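Local coordinates for hypothetical protein, IPT/TIG domain protein (Bacteroides ovatus, PDB 4HW6) that is of unknown function but probably binds carbohydrate as an auxiliary nutrient-binding protein, joining an IPT/TIG domain to a six-bladed beta-propeller, at residues 223-228 against 242-247; 248-253 against 266-271; 274-279 against 289-294. All blocks are in the same frame, centred on the assembly; numbering follows the deposited sequence.

Interaction 1: residues 223-228 against 242-247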
loop_
_atom_site.group_PDB
_atom_site.type_symbol
_atom_site.label_atom_id
_atom_site.label_comp_id
_atom_site.label_asym_id
_atom_site.label_seq_id
_atom_site.Cartn_x
_atom_site.Cartn_y
_atom_site.Cartn_z
ATOM N N SER A 223 28.027 10.306 4.120
ATOM C CA SER A 223 28.301 8.961 4.630
ATOM C C SER A 223 28.113 8.960 6.145
ATOM O O SER A 223 28.745 9.754 6.847
ATOM C CB SER A 223 29.741 8.556 4.288
ATOM O OG SER A 223 29.935 8.564 2.872
ATOM N N LEU A 224 27.268 8.075 6.650
ATOM C CA LEU A 224 26.972 8.047 8.061
ATOM C C LEU A 224 27.911 7.116 8.794
ATOM O O LEU A 224 28.534 7.519 9.758
ATOM C CB LEU A 224 25.542 7.611 8.332
ATOM C CG LEU A 224 24.457 8.526 7.784
ATOM C CD1 LEU A 224 23.082 8.059 8.254
ATOM C CD2 LEU A 224 24.730 9.969 8.200
ATOM N N CYS A 225 27.994 5.870 8.358
ATOM C CA CYS A 225 28.854 4.913 9.035
ATOM C C CYS A 225 29.241 3.759 8.142
ATOM O O CYS A 225 28.551 3.422 7.170
ATOM C CB CYS A 225 28.210 4.392 10.328
ATOM S SG CYS A 225 26.712 3.449 10.041
ATOM N N ASN A 226 30.376 3.160 8.482
ATOM C CA ASN A 226 30.848 1.962 7.811
ATOM C C ASN A 226 30.080 0.745 8.279
ATOM O O ASN A 226 29.738 0.612 9.464
ATOM C CB ASN A 226 32.327 1.715 8.110
ATOM C CG ASN A 226 33.226 2.806 7.596
ATOM O OD1 ASN A 226 32.869 3.561 6.680
ATOM N ND2 ASN A 226 34.420 2.894 8.181
ATOM N N ALA A 227 29.798 -0.159 7.349
ATOM C CA ALA A 227 29.133 -1.401 7.703
ATOM C C ALA A 227 29.249 -2.273 6.470
ATOM O O ALA A 227 28.888 -1.860 5.379
ATOM C CB ALA A 227 27.670 -1.171 8.040
ATOM N N ARG A 228 29.779 -3.465 6.676
ATOM C CA ARG A 228 29.876 -4.460 5.647
ATOM C C ARG A 228 28.649 -5.348 5.619
ATOM O O ARG A 228 28.159 -5.814 6.659
ATOM C CB ARG A 228 31.124 -5.283 5.927
ATOM C CG ARG A 228 31.280 -6.494 5.043
ATOM C CD ARG A 228 32.608 -7.140 5.325
ATOM N NE ARG A 228 32.749 -8.344 4.531
ATOM C CZ ARG A 228 33.890 -9.014 4.414
ATOM N NH1 ARG A 228 34.981 -8.609 5.060
ATOM N NH2 ARG A 228 33.938 -10.116 3.670
ATOM N N ILE A 242 18.902 4.541 13.757
ATOM C CA ILE A 242 18.834 3.657 12.610
ATOM C C ILE A 242 19.298 2.271 12.999
ATOM O O ILE A 242 20.457 2.061 13.338
ATOM C CB ILE A 242 19.675 4.172 11.417
ATOM C CG1 ILE A 242 19.218 5.568 10.999
ATOM C CG2 ILE A 242 19.572 3.217 10.236
ATOM C CD1 ILE A 242 20.236 6.283 10.108
ATOM N N TYR A 243 18.372 1.329 13.004
ATOM C CA TYR A 243 18.663 -0.052 13.363
ATOM C C TYR A 243 18.941 -0.866 12.120
ATOM O O TYR A 243 18.204 -0.788 11.136
ATOM C CB TYR A 243 17.516 -0.671 14.191
ATOM C CG TYR A 243 17.345 -0.039 15.579
ATOM C CD1 TYR A 243 16.749 1.225 15.739
ATOM C CD2 TYR A 243 17.757 -0.713 16.735
ATOM C CE1 TYR A 243 16.580 1.796 16.998
ATOM C CE2 TYR A 243 17.605 -0.139 18.007
ATOM C CZ TYR A 243 16.997 1.112 18.126
ATOM O OH TYR A 243 16.844 1.689 19.373
ATOM N N TYR A 244 20.021 -1.658 12.158
ATOM C CA TYR A 244 20.430 -2.422 10.995
ATOM C C TYR A 244 21.036 -3.772 11.335
ATOM O O TYR A 244 21.336 -4.053 12.496
ATOM C CB TYR A 244 21.382 -1.613 10.119
ATOM C CG TYR A 244 22.731 -1.251 10.729
ATOM C CD1 TYR A 244 22.874 -0.172 11.609
ATOM C CD2 TYR A 244 23.876 -1.970 10.403
ATOM C CE1 TYR A 244 24.115 0.173 12.123
ATOM C CE2 TYR A 244 25.117 -1.634 10.925
ATOM C CZ TYR A 244 25.241 -0.552 11.764
ATOM O OH TYR A 244 26.475 -0.220 12.301
ATOM N N THR A 245 21.168 -4.615 10.302
ATOM C CA THR A 245 21.898 -5.857 10.395
ATOM C C THR A 245 23.014 -5.880 9.353
ATOM O O THR A 245 22.957 -5.153 8.350
ATOM C CB THR A 245 21.002 -7.116 10.180
ATOM O OG1 THR A 245 20.542 -7.169 8.822
ATOM C CG2 THR A 245 19.802 -7.130 11.116
ATOM N N ARG A 246 24.037 -6.678 9.650
ATOM C CA ARG A 246 25.156 -6.970 8.752
ATOM C C ARG A 246 25.322 -8.474 8.573
ATOM O O ARG A 246 25.255 -9.242 9.526
ATOM C CB ARG A 246 26.461 -6.456 9.350
ATOM C CG ARG A 246 26.571 -4.945 9.452
ATOM C CD ARG A 246 27.873 -4.569 10.117
ATOM N NE ARG A 246 27.888 -5.049 11.498
ATOM C CZ ARG A 246 28.947 -5.161 12.289
ATOM N NH1 ARG A 246 30.173 -4.856 11.873
ATOM N NH2 ARG A 246 28.778 -5.608 13.530
ATOM N N TYR A 247 25.592 -8.886 7.341
ATOM C CA TYR A 247 25.676 -10.289 6.982
ATOM C C TYR A 247 26.489 -11.150 7.929
ATOM O O TYR A 247 26.057 -12.242 8.285
ATOM C CB TYR A 247 26.200 -10.408 5.547
ATOM C CG TYR A 247 26.216 -11.817 4.996
ATOM C CD1 TYR A 247 27.303 -12.645 5.196
ATOM C CD2 TYR A 247 25.152 -12.304 4.229
ATOM C CE1 TYR A 247 27.326 -13.922 4.687
ATOM C CE2 TYR A 247 25.161 -13.586 3.734
ATOM C CZ TYR A 247 26.238 -14.393 3.958
ATOM O OH TYR A 247 26.270 -15.696 3.456
#
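Arg246 lies against the Arg228 carbonyl and the Ala227 methyl. Its CB is 3.2 Å from Arg228 O. CG is turned away from its own carbonyl carbon (chi1 -67°) and stays on the same oxygen, Arg228 O, at 3.3 Å. CD is still 3.7 Å from Arg228 O and also reaches the methyl of Ala227, CD to CB 4.0 Å. A bend at chi3 (-65°) turns the chain so that its tip, NH2, forms a salt bridge with Glu264 OE2. With an alanine in its place, Glu264 would probably lose this positive partner, and the Ala227 methyl would lose its contact with CD. Arg246 CG lies at the edge of the Tyr244 ring, in its plane. Tyr244 CE2 touches Ala227 CB at 3.9 Å, the methyl approaching obliquely. Cys225 SG makes an oblique sulfur-aromatic contact, 5.3 Å from the Tyr244 ring centroid. Leu224 and Ile242 cross at about a right angle, their CD1 atoms 3.8 Å apart. The axes of strand segments 223-226 and 242-244, from different sheets, come within 11.2 Å at 35°. Strand 223-226 pairs with 207-212, where Leu224 and Cys225 form a classic bulge opposite Ile209. Strand 242-244 pairs with 251-255.

Interaction 2: residues 248-253 against 266-271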
loop_
_atom_site.group_PDB
_atom_site.type_symbol
_atom_site.label_atom_id
_atom_site.label_comp_id
_atom_site.label_asym_id
_atom_site.label_seq_id
_atom_site.Cartn_x
_atom_site.Cartn_y
_atom_site.Cartn_z
ATOM N N HIS A 248 27.667 -10.674 8.340
ATOM C CA HIS A 248 28.581 -11.513 9.095
ATOM C C HIS A 248 28.450 -11.481 10.621
ATOM O O HIS A 248 29.303 -12.040 11.322
ATOM C CB HIS A 248 30.006 -11.172 8.711
ATOM C CG HIS A 248 30.356 -11.579 7.321
ATOM N ND1 HIS A 248 30.541 -12.900 6.966
ATOM C CD2 HIS A 248 30.541 -10.847 6.192
ATOM C CE1 HIS A 248 30.847 -12.962 5.679
ATOM N NE2 HIS A 248 30.865 -11.733 5.188
ATOM N N HIS A 249 27.388 -10.862 11.125
ATOM C CA HIS A 249 27.228 -10.623 12.560
ATOM C C HIS A 249 25.777 -10.992 12.959
ATOM O O HIS A 249 24.807 -10.535 12.329
ATOM C CB HIS A 249 27.578 -9.156 12.838
ATOM C CG HIS A 249 28.993 -8.837 12.477
ATOM N ND1 HIS A 249 30.045 -9.166 13.298
ATOM C CD2 HIS A 249 29.538 -8.354 11.334
ATOM C CE1 HIS A 249 31.183 -8.827 12.701
ATOM N NE2 HIS A 249 30.901 -8.339 11.506
ATOM N N ALA A 250 25.635 -11.814 13.993
ATOM C CA ALA A 250 24.286 -12.233 14.455
ATOM C C ALA A 250 23.777 -11.279 15.536
ATOM O O ALA A 250 23.845 -11.591 16.733
ATOM C CB ALA A 250 24.327 -13.659 15.003
HETATM N N MSE A 251 23.228 -10.157 15.095
HETATM C CA MSE A 251 22.824 -9.095 16.013
HETATM C C MSE A 251 22.111 -7.991 15.277
HETATM O O MSE A 251 22.121 -7.936 14.027
HETATM C CB MSE A 251 24.067 -8.515 16.733
HETATM C CG MSE A 251 25.067 -7.839 15.786
HETATM SE SE MSE A 251 26.803 -7.548 16.602
HETATM C CE MSE A 251 27.265 -9.366 17.093
ATOM N N ILE A 252 21.444 -7.133 16.054
ATOM C CA ILE A 252 20.973 -5.871 15.548
ATOM C C ILE A 252 21.921 -4.793 16.084
ATOM O O ILE A 252 22.238 -4.750 17.270
ATOM C CB ILE A 252 19.542 -5.573 16.008
ATOM C CG1 ILE A 252 18.606 -6.665 15.494
ATOM C CG2 ILE A 252 19.086 -4.178 15.546
ATOM C CD1 ILE A 252 17.216 -6.598 16.111
ATOM N N SER A 253 22.327 -3.912 15.173
ATOM C CA SER A 253 23.173 -2.784 15.469
ATOM C C SER A 253 22.363 -1.506 15.306
ATOM O O SER A 253 21.266 -1.522 14.706
ATOM C CB SER A 253 24.374 -2.752 14.498
ATOM O OG SER A 253 25.146 -3.966 14.547
ATOM N N GLU A 266 23.013 -4.005 19.791
ATOM C CA GLU A 266 21.771 -3.655 20.511
ATOM C C GLU A 266 21.219 -4.928 21.145
ATOM O O GLU A 266 20.819 -4.915 22.302
ATOM C CB GLU A 266 20.728 -3.017 19.594
ATOM C CG GLU A 266 21.081 -1.600 19.127
ATOM C CD GLU A 266 20.746 -0.530 20.146
ATOM O OE1 GLU A 266 20.219 -0.868 21.234
ATOM O OE2 GLU A 266 21.001 0.674 19.862
ATOM N N VAL A 267 21.205 -6.021 20.381
ATOM C CA VAL A 267 20.833 -7.338 20.908
ATOM C C VAL A 267 21.372 -8.419 20.000
ATOM O O VAL A 267 21.519 -8.196 18.802
ATOM C CB VAL A 267 19.284 -7.456 21.055
ATOM C CG1 VAL A 267 18.595 -7.584 19.707
ATOM C CG2 VAL A 267 18.905 -8.598 22.003
HETATM N N MSE A 268 21.671 -9.590 20.556
HETATM C CA MSE A 268 22.054 -10.744 19.733
HETATM C C MSE A 268 20.833 -11.274 18.995
HETATM O O MSE A 268 19.702 -11.200 19.487
HETATM C CB MSE A 268 22.630 -11.882 20.583
HETATM C CG MSE A 268 23.946 -11.560 21.259
HETATM SE SE MSE A 268 25.351 -11.103 20.000
HETATM C CE MSE A 268 25.412 -12.640 18.790
HETATM N N MSE A 269 21.077 -11.835 17.818
HETATM C CA MSE A 269 20.071 -12.571 17.067
HETATM C C MSE A 269 20.512 -14.021 16.959
HETATM O O MSE A 269 21.681 -14.362 17.160
HETATM C CB MSE A 269 19.864 -11.965 15.671
HETATM C CG MSE A 269 19.014 -10.709 15.671
HETATM SE SE MSE A 269 18.803 -9.968 13.869
HETATM C CE MSE A 269 17.873 -11.506 13.102
ATOM N N ASP A 270 19.566 -14.891 16.645
ATOM C CA ASP A 270 19.853 -16.310 16.589
ATOM C C ASP A 270 20.333 -16.774 15.200
ATOM O O ASP A 270 20.645 -17.948 15.015
ATOM C CB ASP A 270 18.630 -17.123 17.058
ATOM C CG ASP A 270 17.437 -17.014 16.119
ATOM O OD1 ASP A 270 17.502 -16.410 15.022
ATOM O OD2 ASP A 270 16.385 -17.561 16.499
ATOM N N THR A 271 20.395 -15.839 14.252
ATOM C CA THR A 271 20.714 -16.114 12.842
ATOM C C THR A 271 21.510 -14.958 12.260
ATOM O O THR A 271 21.275 -13.805 12.577
ATOM C CB THR A 271 19.398 -16.290 12.043
ATOM O OG1 THR A 271 18.619 -17.314 12.668
ATOM C CG2 THR A 271 19.629 -16.679 10.556
HETATM O O HOH W 1 21.632 -11.050 12.434
#
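Ile252 and Val267 form a hydrogen-bonded pair of an antiparallel sheet in the propeller part of the protein. Glu266 and Val267 both face Ile252, which makes a classic beta bulge. Ile252 N donates to Val267 O at 2.9 Å, and Glu266 N donates to Ile252 O. Both donors lie nearly in line with the carbonyl they meet, so the single residue Ile252 is held at its N and its O.

The tight side is the one carrying Ile252 and Val267. The two side chains run alongside each other on one face of the sheet, with Ile252 CD1 4.0 Å from Val267 CG1. Ile252 CG1 also meets the selenium of Met269, SE, at 3.7 Å. The bend of Met269 at chi3 carries its CE end to Phe276 and Tyr291. Ile289 adds a further wall to Ile252 and Met269.

The looser side holds Met251 and the exposed Met268. Both are selenomethionines. Their side chains cross obliquely, but Met268 has a second conformer, so the touch of Met251 CE on Met268 SE is doubtful. Past Ala250 the backbones separate, and a water lies between His249 and Thr271, in reach of both carbonyl oxygens. Glu266 OE2 forms a salt bridge with Lys241 NZ and a hydrogen bond with Ser254 OG.

At the far end of the pairing, Met269 N donates to Ala250 O at 3.0 Å, almost straight at 178° but from above the carbonyl plane.

Interaction 3: residues 274-279 against 289-294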
loop_
_atom_site.group_PDB
_atom_site.type_symbol
_atom_site.label_atom_id
_atom_site.label_comp_id
_atom_site.label_asym_id
_atom_site.label_seq_id
_atom_site.Cartn_x
_atom_site.Cartn_y
_atom_site.Cartn_z
ATOM N N SER A 274 22.216 -13.799 6.200
ATOM C CA SER A 274 20.937 -13.846 5.509
ATOM C C SER A 274 20.380 -12.425 5.433
ATOM O O SER A 274 20.918 -11.505 6.062
ATOM C CB SER A 274 19.961 -14.774 6.293
ATOM O OG SER A 274 18.849 -15.166 5.503
ATOM N N ASN A 275 19.330 -12.235 4.646
ATOM C CA ASN A 275 18.719 -10.938 4.514
ATOM C C ASN A 275 17.677 -10.801 5.619
ATOM O O ASN A 275 16.924 -11.752 5.894
ATOM C CB ASN A 275 18.003 -10.813 3.160
ATOM C CG ASN A 275 18.934 -10.485 2.010
ATOM O OD1 ASN A 275 20.149 -10.427 2.167
ATOM N ND2 ASN A 275 18.356 -10.278 0.836
ATOM N N PHE A 276 17.603 -9.616 6.214
ATOM C CA PHE A 276 16.557 -9.298 7.176
ATOM C C PHE A 276 15.970 -7.956 6.788
ATOM O O PHE A 276 16.639 -7.135 6.176
ATOM C CB PHE A 276 17.122 -9.230 8.611
ATOM C CG PHE A 276 17.772 -10.505 9.049
ATOM C CD1 PHE A 276 16.997 -11.583 9.452
ATOM C CD2 PHE A 276 19.156 -10.656 9.010
ATOM C CE1 PHE A 276 17.592 -12.787 9.801
ATOM C CE2 PHE A 276 19.743 -11.844 9.377
ATOM C CZ PHE A 276 18.960 -12.916 9.781
ATOM N N HIS A 277 14.731 -7.741 7.186
ATOM C CA HIS A 277 14.083 -6.446 7.043
ATOM C C HIS A 277 13.384 -6.158 8.342
ATOM O O HIS A 277 12.513 -6.916 8.769
ATOM C CB HIS A 277 13.074 -6.460 5.907
ATOM C CG HIS A 277 12.476 -5.119 5.626
ATOM N ND1 HIS A 277 13.224 -4.050 5.183
ATOM C CD2 HIS A 277 11.209 -4.667 5.764
ATOM C CE1 HIS A 277 12.435 -2.997 5.057
ATOM N NE2 HIS A 277 11.206 -3.345 5.406
ATOM N N ILE A 278 13.756 -5.045 8.954
ATOM C CA ILE A 278 13.207 -4.635 10.245
ATOM C C ILE A 278 12.209 -3.511 10.024
ATOM O O ILE A 278 12.474 -2.593 9.260
ATOM C CB ILE A 278 14.335 -4.203 11.194
ATOM C CG1 ILE A 278 15.272 -5.389 11.489
ATOM C CG2 ILE A 278 13.755 -3.699 12.537
ATOM C CD1 ILE A 278 16.548 -5.012 12.220
ATOM N N VAL A 279 11.044 -3.616 10.659
ATOM C CA VAL A 279 10.018 -2.587 10.568
ATOM C C VAL A 279 9.479 -2.278 11.971
ATOM O O VAL A 279 8.930 -3.164 12.643
ATOM C CB VAL A 279 8.815 -3.000 9.663
ATOM C CG1 VAL A 279 7.918 -1.798 9.445
ATOM C CG2 VAL A 279 9.261 -3.614 8.325
ATOM N N ILE A 289 11.110 -8.308 12.826
ATOM C CA ILE A 289 12.254 -8.703 12.058
ATOM C C ILE A 289 11.821 -9.796 11.083
ATOM O O ILE A 289 11.505 -10.943 11.493
ATOM C CB ILE A 289 13.384 -9.271 12.940
ATOM C CG1 ILE A 289 13.671 -8.381 14.156
ATOM C CG2 ILE A 289 14.647 -9.483 12.098
ATOM C CD1 ILE A 289 14.498 -9.089 15.214
ATOM N N ILE A 290 11.749 -9.427 9.806
ATOM C CA ILE A 290 11.419 -10.364 8.757
ATOM C C ILE A 290 12.673 -11.116 8.339
ATOM O O ILE A 290 13.651 -10.485 7.928
ATOM C CB ILE A 290 10.781 -9.680 7.552
ATOM C CG1 ILE A 290 9.562 -8.830 7.982
ATOM C CG2 ILE A 290 10.358 -10.739 6.536
ATOM C CD1 ILE A 290 8.956 -8.024 6.846
ATOM N N TYR A 291 12.666 -12.442 8.506
ATOM C CA TYR A 291 13.784 -13.286 8.104
ATOM C C TYR A 291 13.517 -13.631 6.647
ATOM O O TYR A 291 12.860 -14.619 6.323
ATOM C CB TYR A 291 13.876 -14.561 8.951
ATOM C CG TYR A 291 14.455 -14.451 10.335
ATOM C CD1 TYR A 291 14.230 -13.346 11.158
ATOM C CD2 TYR A 291 15.235 -15.490 10.846
ATOM C CE1 TYR A 291 14.786 -13.266 12.433
ATOM C CE2 TYR A 291 15.774 -15.433 12.125
ATOM C CZ TYR A 291 15.533 -14.328 12.928
ATOM O OH TYR A 291 16.095 -14.279 14.201
ATOM N N ASN A 292 13.985 -12.771 5.742
ATOM C CA ASN A 292 13.645 -12.914 4.334
ATOM C C ASN A 292 14.056 -14.245 3.729
ATOM O O ASN A 292 13.351 -14.786 2.899
ATOM C CB ASN A 292 14.268 -11.783 3.480
ATOM C CG ASN A 292 14.049 -10.397 4.049
ATOM O OD1 ASN A 292 15.007 -9.661 4.252
ATOM N ND2 ASN A 292 12.788 -10.018 4.295
ATOM N N GLY A 293 15.217 -14.753 4.135
ATOM C CA GLY A 293 15.731 -16.002 3.645
ATOM C C GLY A 293 15.366 -17.231 4.452
ATOM O O GLY A 293 15.621 -18.338 3.981
ATOM N N LYS A 294 14.797 -17.056 5.646
ATOM C CA LYS A 294 14.461 -18.193 6.518
ATOM C C LYS A 294 12.969 -18.367 6.784
ATOM O O LYS A 294 12.563 -19.281 7.517
ATOM C CB LYS A 294 15.193 -18.097 7.863
ATOM C CG LYS A 294 16.677 -17.870 7.756
ATOM C CD LYS A 294 17.400 -18.954 7.012
ATOM C CE LYS A 294 18.898 -18.707 7.127
ATOM N NZ LYS A 294 19.668 -19.768 6.441
HETATM O O HOH W 2 16.619 -14.471 6.655
HETATM O O HOH W 3 16.097 -7.375 3.416
#
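Phe276 directs its ring edge at the face of Tyr291 in a T-shaped stack. The centroids are 4.8 Å apart and the planes stand at 80°. Phe276 CE1 sits over the centre of the Tyr291 ring, 3.6 Å from Tyr291 CG. Lys294 CB lies at the Tyr291 edge, in the ring plane. Tyr291 also stacks with Tyr298. Ile290 O and Tyr291 CG lie at the edge of the Phe276 ring, and Ile289 CG2 approaches it obliquely. The OH of Tyr291 is hydrogen-bonded to Asp270, which fixes the far end of this ring. The His277 ring has Ile290 CD1 at its edge. Its CG is swung anti to the backbone N (chi1 -174°), and the side chain runs alongside Ile290. Between the strands, His277 N donates to Ile290 O at 3.0 Å in the carbonyl plane, and Ile290 N returns a bond to His277 O at 2.8 Å. One water links Ser274 OG, Asn275 O and Gly293 N. A second lies in reach of Phe276 O and Asn292 OD1, while Asn292 ND2 bonds to Pro337 O. The whole is an antiparallel beta hairpin, 276-280 with 286-291, the first two strands of a four-stranded sheet, as expected of a propeller blade.

In the fold
The three contacts follow one another along the chain, each closing before the next opens. Interaction 1 bridges two sheets, from strand 221-226 to strand 242-244. Interaction 2 lies within the second of these sheets, where 242-244 and 251-255 are neighbours; a probable hydrogen bond from Tyr244 N to Ser253 O connects them. Interaction 3 belongs to the next sheet, in the hairpin 276-280 and 286-291. The centres of interactions 1 and 2, and of 2 and 3, are about 12 Å apart; those of 1 and 3 are about 15 Å apart. Asp270 and Met269 meet Tyr291 between 266-271 and 289-294. Consecutive sheets thus pack against each other, consistent with the six-bladed propeller.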